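Paenibacillus xanthan lyase (Paenibacillus, PDB 6F2P) cleaves the polysaccharide xanthan as a lyase, probably by the beta-elimination chemistry of polysaccharide lyase family 8. Local coordinates at residues 2-13 / 180-191. Numbering follows the deposited sequence.
Sequences RADEFDTLREKY and ISGILNKDSARV
Lys186 carries the polar side of this contact. Its chain, extended beyond CG, brings NZ to Asp7 OD1 at 2.7 Å in a salt bridge. NZ meets that oxygen on its syn side, 34° out of the carboxylate plane. NZ also donates a hydrogen bond to Ala3 O at 3.3 Å, from above the carbonyl plane. Arg10 grips the same Asp7 OD1 end-on with NH1 and NH2; the anti lone pair serves NH2. Asp7 OD1 thus takes three donors in one salt-bridge network. One water links Arg10 NH2 to Ile183 O. With an alanine here instead of Lys186, Asp7 would probably lose its salt bridge across the contact and keep the one to Arg10, and Ala3 O would lose the NZ donor.

Lys186, with positive phi, is the C-prime residue of a Schellman motif ending helix 168-184. This turn meets the N-terminal helix 4-18 within the alpha-helical part of the lyase. Asp187 then N-caps helix 188-197 through a weak bond from Arg190 N to OD1, while OD2 bonds Tyr158 OH.

Apolar contacts centre on Phe6. Lys186 CA stands 3.6 Å from its ring centroid, a CH-pi contact. The ring is a knob among Gly182, Ile183, Ser188 and Val191. Further along, Leu9 CD1 meets Ile183 CD1 at 3.9 Å. Ile180 lies over one face of Tyr13, whose OH bonds Asp136 of helix 123-141.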
ATOM      1  N   ARG A   2     -18.400 -33.261  31.743  1.00 83.39           N
ATOM      2  CA  ARG A   2     -19.357 -34.276  31.223  1.00 87.04           C
ATOM      3  C   ARG A   2     -20.843 -33.889  31.349  1.00 81.05           C
ATOM      4  O   ARG A   2     -21.709 -34.449  30.667  1.00 73.01           O
ATOM      5  CB  ARG A   2     -19.109 -35.693  31.772  1.00 83.25           C
ATOM      6  CG  ARG A   2     -19.827 -36.799  30.975  1.00 71.73           C
ATOM      7  CD  ARG A   2     -19.509 -36.700  29.477  1.00 64.52           C
ATOM      8  NE  ARG A   2     -20.066 -37.808  28.698  1.00 78.26           N
ATOM      9  CZ  ARG A   2     -20.874 -37.664  27.648  1.00 81.30           C
ATOM     10  NH1 ARG A   2     -21.230 -36.453  27.238  1.00 67.67           N
ATOM     11  NH2 ARG A   2     -21.329 -38.734  27.003  1.00 78.82           N
ATOM     12  N   ALA A   3     -21.121 -32.934  32.227  1.00 74.01           N
ATOM     13  CA  ALA A   3     -22.438 -32.338  32.326  1.00 46.90           C
ATOM     14  C   ALA A   3     -22.242 -30.875  32.651  1.00 42.12           C
ATOM     15  O   ALA A   3     -22.572 -30.009  31.843  1.00 39.52           O
ATOM     16  CB  ALA A   3     -23.282 -33.032  33.400  1.00 52.60           C
ATOM     17  N   ASP A   4     -21.658 -30.603  33.813  1.00 39.53           N
ATOM     18  CA  ASP A   4     -21.715 -29.256  34.359  1.00 38.60           C
ATOM     19  C   ASP A   4     -20.851 -28.207  33.665  1.00 36.09           C
ATOM     20  O   ASP A   4     -21.218 -27.036  33.661  1.00 42.45           O
ATOM     21  CB  ASP A   4     -21.539 -29.252  35.882  1.00 37.86           C
ATOM     22  CG  ASP A   4     -22.848 -29.507  36.611  1.00 56.33           C
ATOM     23  OD1 ASP A   4     -23.608 -28.537  36.835  1.00 42.71           O
ATOM     24  OD2 ASP A   4     -23.130 -30.680  36.944  1.00 72.36           O
ATOM     25  N   GLU A   5     -19.733 -28.593  33.057  1.00 33.42           N
ATOM     26  CA  GLU A   5     -18.966 -27.582  32.331  1.00 30.52           C
ATOM     27  C   GLU A   5     -19.715 -27.191  31.067  1.00 25.90           C
ATOM     28  O   GLU A   5     -19.768 -26.018  30.687  1.00 22.02           O
ATOM     29  CB  GLU A   5     -17.543 -28.027  32.000  1.00 29.61           C
ATOM     30  CG  GLU A   5     -16.725 -26.892  31.383  1.00 23.65           C
ATOM     31  CD  GLU A   5     -15.241 -27.191  31.276  1.00 30.77           C
ATOM     32  OE1 GLU A   5     -14.793 -28.253  31.765  1.00 39.83           O
ATOM     33  OE2 GLU A   5     -14.519 -26.348  30.697  1.00 26.80           O
ATOM     34  N   PHE A   6     -20.303 -28.190  30.426  1.00 27.25           N
ATOM     35  CA  PHE A   6     -21.198 -27.949  29.308  1.00 23.34           C
ATOM     36  C   PHE A   6     -22.409 -27.126  29.740  1.00 24.31           C
ATOM     37  O   PHE A   6     -22.775 -26.167  29.067  1.00 24.46           O
ATOM     38  CB  PHE A   6     -21.645 -29.273  28.723  1.00 23.52           C
ATOM     39  CG  PHE A   6     -20.516 -30.104  28.195  1.00 25.02           C
ATOM     40  CD1 PHE A   6     -19.766 -29.670  27.117  1.00 24.37           C
ATOM     41  CD2 PHE A   6     -20.212 -31.325  28.764  1.00 29.64           C
ATOM     42  CE1 PHE A   6     -18.734 -30.442  26.619  1.00 28.08           C
ATOM     43  CE2 PHE A   6     -19.180 -32.100  28.270  1.00 32.28           C
ATOM     44  CZ  PHE A   6     -18.440 -31.659  27.196  1.00 29.31           C
ATOM     45  N   ASP A   7     -23.015 -27.493  30.868  1.00 20.88           N
ATOM     46  CA  ASP A   7     -24.152 -26.748  31.400  1.00 25.73           C
ATOM     47  C   ASP A   7     -23.799 -25.283  31.589  1.00 27.20           C
ATOM     48  O   ASP A   7     -24.609 -24.402  31.313  1.00 30.52           O
ATOM     49  CB  ASP A   7     -24.645 -27.336  32.734  1.00 26.58           C
ATOM     50  CG  ASP A   7     -25.194 -28.752  32.589  1.00 32.83           C
ATOM     51  OD1 ASP A   7     -25.839 -29.051  31.556  1.00 21.88           O
ATOM     52  OD2 ASP A   7     -24.966 -29.573  33.505  1.00 33.46           O
ATOM     53  N   THR A   8     -22.579 -25.027  32.045  1.00 30.06           N
ATOM     54  CA  THR A   8     -22.145 -23.667  32.333  1.00 27.45           C
ATOM     55  C   THR A   8     -22.006 -22.853  31.058  1.00 24.13           C
ATOM     56  O   THR A   8     -22.450 -21.700  30.989  1.00 21.90           O
ATOM     57  CB  THR A   8     -20.808 -23.660  33.082  1.00 21.95           C
ATOM     58  OG1 THR A   8     -20.982 -24.274  34.359  1.00 25.71           O
ATOM     59  CG2 THR A   8     -20.345 -22.245  33.298  1.00 21.03           C
ATOM     60  N   LEU A   9     -21.388 -23.467  30.051  1.00 22.57           N
ATOM     61  CA  LEU A   9     -21.203 -22.826  28.758  1.00 23.59           C
ATOM     62  C   LEU A   9     -22.554 -22.585  28.101  1.00 25.93           C
ATOM     63  O   LEU A   9     -22.834 -21.474  27.649  1.00 22.73           O
ATOM     64  CB  LEU A   9     -20.313 -23.674  27.848  1.00 21.13           C
ATOM     65  CG  LEU A   9     -18.848 -23.793  28.260  1.00 23.41           C
ATOM     66  CD1 LEU A   9     -18.078 -24.647  27.261  1.00 21.12           C
ATOM     67  CD2 LEU A   9     -18.232 -22.413  28.384  1.00 16.37           C
ATOM     68  N   ARG A  10     -23.392 -23.622  28.071  1.00 23.03           N
ATOM     69  CA  ARG A  10     -24.723 -23.525  27.477  1.00 22.44           C
ATOM     70  C   ARG A  10     -25.523 -22.375  28.083  1.00 21.14           C
ATOM     71  O   ARG A  10     -26.230 -21.658  27.374  1.00 17.21           O
ATOM     72  CB  ARG A  10     -25.495 -24.841  27.612  1.00 20.27           C
ATOM     73  CG  ARG A  10     -26.832 -24.834  26.868  1.00 25.85           C
ATOM     74  CD  ARG A  10     -27.726 -26.028  27.217  1.00 23.20           C
ATOM     75  NE  ARG A  10     -28.047 -26.058  28.643  1.00 25.67           N
ATOM     76  CZ  ARG A  10     -27.573 -26.963  29.499  1.00 23.60           C
ATOM     77  NH1 ARG A  10     -27.905 -26.903  30.780  1.00 20.58           N
ATOM     78  NH2 ARG A  10     -26.769 -27.929  29.074  1.00 21.73           N
ATOM     79  N   GLU A  11     -25.383 -22.178  29.390  1.00 21.80           N
ATOM     80  CA  GLU A  11     -26.115 -21.117  30.071  1.00 17.85           C
ATOM     81  C   GLU A  11     -25.552 -19.762  29.710  1.00 21.13           C
ATOM     82  O   GLU A  11     -26.285 -18.776  29.586  1.00 22.96           O
ATOM     83  CB  GLU A  11     -26.084 -21.326  31.579  1.00 16.17           C
ATOM     84  CG  GLU A  11     -26.963 -22.475  32.035  1.00 31.01           C
ATOM     85  CD  GLU A  11     -26.668 -22.920  33.451  1.00 36.39           C
ATOM     86  OE1 GLU A  11     -25.798 -22.309  34.110  1.00 45.23           O
ATOM     87  OE2 GLU A  11     -27.308 -23.890  33.905  1.00 42.94           O
ATOM     88  N   LYS A  12     -24.236 -19.719  29.540  1.00 27.17           N
ATOM     89  CA  LYS A  12     -23.562 -18.507  29.107  1.00 22.64           C
ATOM     90  C   LYS A  12     -24.044 -18.111  27.709  1.00 22.01           C
ATOM     91  O   LYS A  12     -24.317 -16.941  27.445  1.00 21.63           O
ATOM     92  CB  LYS A  12     -22.063 -18.740  29.100  1.00 17.98           C
ATOM     93  CG  LYS A  12     -21.233 -17.489  29.016  1.00 21.14           C
ATOM     94  CD  LYS A  12     -19.825 -17.886  28.653  1.00 24.50           C
ATOM     95  CE  LYS A  12     -18.835 -16.783  28.923  1.00 22.85           C
ATOM     96  NZ  LYS A  12     -17.471 -17.389  28.999  1.00 30.10           N
ATOM     97  N   TYR A  13     -24.173 -19.102  26.828  1.00 21.47           N
ATOM     98  CA  TYR A  13     -24.574 -18.876  25.439  1.00 21.31           C
ATOM     99  C   TYR A  13     -26.012 -18.422  25.358  1.00 22.98           C
ATOM    100  O   TYR A  13     -26.337 -17.475  24.638  1.00 18.80           O
ATOM    101  CB  TYR A  13     -24.414 -20.155  24.612  1.00 19.15           C
ATOM    102  CG  TYR A  13     -24.587 -19.938  23.124  1.00 21.40           C
ATOM    103  CD1 TYR A  13     -23.756 -19.065  22.441  1.00 25.80           C
ATOM    104  CD2 TYR A  13     -25.561 -20.616  22.401  1.00 19.40           C
ATOM    105  CE1 TYR A  13     -23.893 -18.856  21.082  1.00 29.76           C
ATOM    106  CE2 TYR A  13     -25.706 -20.416  21.033  1.00 24.36           C
ATOM    107  CZ  TYR A  13     -24.866 -19.527  20.380  1.00 29.80           C
ATOM    108  OH  TYR A  13     -24.983 -19.301  19.021  1.00 32.18           O
ATOM    109  N   ILE A 180     -20.859 -25.100  18.847  1.00 19.24           N
ATOM    110  CA  ILE A 180     -22.089 -24.976  19.617  1.00 18.25           C
ATOM    111  C   ILE A 180     -22.812 -26.318  19.704  1.00 19.41           C
ATOM    112  O   ILE A 180     -23.328 -26.677  20.762  1.00 16.00           O
ATOM    113  CB  ILE A 180     -23.016 -23.871  19.096  1.00 17.96           C
ATOM    114  CG1 ILE A 180     -22.275 -22.528  19.065  1.00 19.24           C
ATOM    115  CG2 ILE A 180     -24.274 -23.770  19.973  1.00 15.96           C
ATOM    116  CD1 ILE A 180     -21.436 -22.273  20.275  1.00 14.67           C
ATOM    117  N   SER A 181     -22.823 -27.079  18.614  1.00 15.75           N
ATOM    118  CA  SER A 181     -23.414 -28.405  18.689  1.00 14.10           C
ATOM    119  C   SER A 181     -22.669 -29.265  19.721  1.00 18.29           C
ATOM    120  O   SER A 181     -23.295 -29.965  20.516  1.00 21.34           O
ATOM    121  CB  SER A 181     -23.516 -29.080  17.312  1.00 14.80           C
ATOM    122  OG  SER A 181     -22.276 -29.115  16.620  1.00 18.99           O
ATOM    123  N   GLY A 182     -21.342 -29.169  19.742  1.00 17.86           N
ATOM    124  CA  GLY A 182     -20.552 -29.881  20.731  1.00 12.60           C
ATOM    125  C   GLY A 182     -20.982 -29.567  22.154  1.00 15.68           C
ATOM    126  O   GLY A 182     -21.158 -30.467  22.967  1.00 20.32           O
ATOM    127  N   ILE A 183     -21.146 -28.285  22.456  1.00 13.33           N
ATOM    128  CA  ILE A 183     -21.576 -27.856  23.778  1.00 13.10           C
ATOM    129  C   ILE A 183     -22.961 -28.403  24.125  1.00 23.09           C
ATOM    130  O   ILE A 183     -23.185 -28.927  25.222  1.00 19.20           O
ATOM    131  CB  ILE A 183     -21.609 -26.330  23.848  1.00 15.01           C
ATOM    132  CG1 ILE A 183     -20.183 -25.780  23.779  1.00 16.74           C
ATOM    133  CG2 ILE A 183     -22.316 -25.867  25.108  1.00 19.47           C
ATOM    134  CD1 ILE A 183     -20.082 -24.285  23.962  1.00  9.53           C
ATOM    135  N   LEU A 184     -23.886 -28.279  23.179  1.00 20.87           N
ATOM    136  CA  LEU A 184     -25.241 -28.762  23.370  1.00 20.92           C
ATOM    137  C   LEU A 184     -25.283 -30.281  23.499  1.00 26.55           C
ATOM    138  O   LEU A 184     -26.076 -30.819  24.277  1.00 22.66           O
ATOM    139  CB  LEU A 184     -26.138 -28.312  22.217  1.00 15.66           C
ATOM    140  CG  LEU A 184     -26.342 -26.806  22.096  1.00 14.11           C
ATOM    141  CD1 LEU A 184     -27.215 -26.505  20.898  1.00 16.41           C
ATOM    142  CD2 LEU A 184     -26.937 -26.226  23.372  1.00 16.25           C
ATOM    143  N   ASN A 185     -24.427 -30.966  22.739  1.00 18.60           N
ATOM    144  CA  ASN A 185     -24.416 -32.424  22.742  1.00 17.95           C
ATOM    145  C   ASN A 185     -23.425 -33.013  23.742  1.00 20.78           C
ATOM    146  O   ASN A 185     -23.210 -34.228  23.778  1.00 17.25           O
ATOM    147  CB  ASN A 185     -24.116 -32.971  21.351  1.00 20.82           C
ATOM    148  CG  ASN A 185     -24.530 -34.417  21.201  1.00 25.11           C
ATOM    149  OD1 ASN A 185     -25.555 -34.828  21.741  1.00 25.31           O
ATOM    150  ND2 ASN A 185     -23.719 -35.204  20.497  1.00 20.18           N
ATOM    151  N   LYS A 186     -22.824 -32.142  24.548  1.00 25.73           N
ATOM    152  CA  LYS A 186     -21.864 -32.550  25.578  1.00 31.20           C
ATOM    153  C   LYS A 186     -20.751 -33.446  25.017  1.00 24.95           C
ATOM    154  O   LYS A 186     -20.478 -34.528  25.530  1.00 30.81           O
ATOM    155  CB  LYS A 186     -22.595 -33.195  26.766  1.00 24.95           C
ATOM    156  CG  LYS A 186     -23.633 -32.256  27.372  1.00 22.51           C
ATOM    157  CD  LYS A 186     -24.039 -32.595  28.801  1.00 17.46           C
ATOM    158  CE  LYS A 186     -24.927 -31.483  29.357  1.00 21.70           C
ATOM    159  NZ  LYS A 186     -25.239 -31.572  30.813  1.00 25.40           N
ATOM    160  N   ASP A 187     -20.117 -32.967  23.955  1.00 17.92           N
ATOM    161  CA  ASP A 187     -19.135 -33.732  23.206  1.00 18.23           C
ATOM    162  C   ASP A 187     -17.819 -32.935  23.172  1.00 25.21           C
ATOM    163  O   ASP A 187     -17.585 -32.145  22.252  1.00 22.96           O
ATOM    164  CB  ASP A 187     -19.679 -33.940  21.794  1.00 14.40           C
ATOM    165  CG  ASP A 187     -18.796 -34.828  20.937  1.00 22.22           C
ATOM    166  OD1 ASP A 187     -17.639 -35.106  21.329  1.00 19.48           O
ATOM    167  OD2 ASP A 187     -19.262 -35.234  19.843  1.00 21.95           O
ATOM    168  N   SER A 188     -16.967 -33.132  24.178  1.00 22.20           N
ATOM    169  CA  SER A 188     -15.700 -32.389  24.287  1.00 25.51           C
ATOM    170  C   SER A 188     -14.870 -32.386  23.003  1.00 21.60           C
ATOM    171  O   SER A 188     -14.372 -31.341  22.583  1.00 21.93           O
ATOM    172  CB  SER A 188     -14.846 -32.919  25.443  1.00 28.49           C
ATOM    173  OG  SER A 188     -14.580 -34.302  25.288  1.00 32.59           O
ATOM    174  N   ALA A 189     -14.733 -33.550  22.378  1.00 17.28           N
ATOM    175  CA  ALA A 189     -13.977 -33.653  21.135  1.00 20.88           C
ATOM    176  C   ALA A 189     -14.537 -32.715  20.063  1.00 20.58           C
ATOM    177  O   ALA A 189     -13.786 -32.061  19.332  1.00 21.87           O
ATOM    178  CB  ALA A 189     -13.972 -35.088  20.640  1.00 15.01           C
ATOM    179  N   ARG A 190     -15.861 -32.646  19.993  1.00 20.24           N
ATOM    180  CA  ARG A 190     -16.541 -31.832  18.998  1.00 19.76           C
ATOM    181  C   ARG A 190     -16.321 -30.346  19.286  1.00 16.01           C
ATOM    182  O   ARG A 190     -16.073 -29.566  18.362  1.00 17.32           O
ATOM    183  CB  ARG A 190     -18.034 -32.196  18.949  1.00 18.88           C
ATOM    184  CG  ARG A 190     -18.899 -31.321  18.070  1.00 15.97           C
ATOM    185  CD  ARG A 190     -19.176 -31.929  16.714  1.00 19.43           C
ATOM    186  NE  ARG A 190     -20.267 -31.215  16.050  1.00 20.29           N
ATOM    187  CZ  ARG A 190     -20.515 -31.255  14.743  1.00 19.88           C
ATOM    188  NH1 ARG A 190     -19.747 -31.977  13.934  1.00 16.94           N
ATOM    189  NH2 ARG A 190     -21.536 -30.565  14.247  1.00 17.00           N
ATOM    190  N   VAL A 191     -16.382 -29.955  20.559  1.00 13.28           N
ATOM    191  CA  VAL A 191     -16.104 -28.566  20.925  1.00 17.05           C
ATOM    192  C   VAL A 191     -14.656 -28.191  20.603  1.00 21.12           C
ATOM    193  O   VAL A 191     -14.364 -27.085  20.130  1.00 15.49           O
ATOM    194  CB  VAL A 191     -16.340 -28.299  22.416  1.00 15.12           C
ATOM    195  CG1 VAL A 191     -16.169 -26.821  22.720  1.00 11.41           C
ATOM    196  CG2 VAL A 191     -17.724 -28.764  22.828  1.00 15.31           C
TER
HETATM  197  O   HOH W   1     -25.328 -28.903  26.993  1.00 24.58           O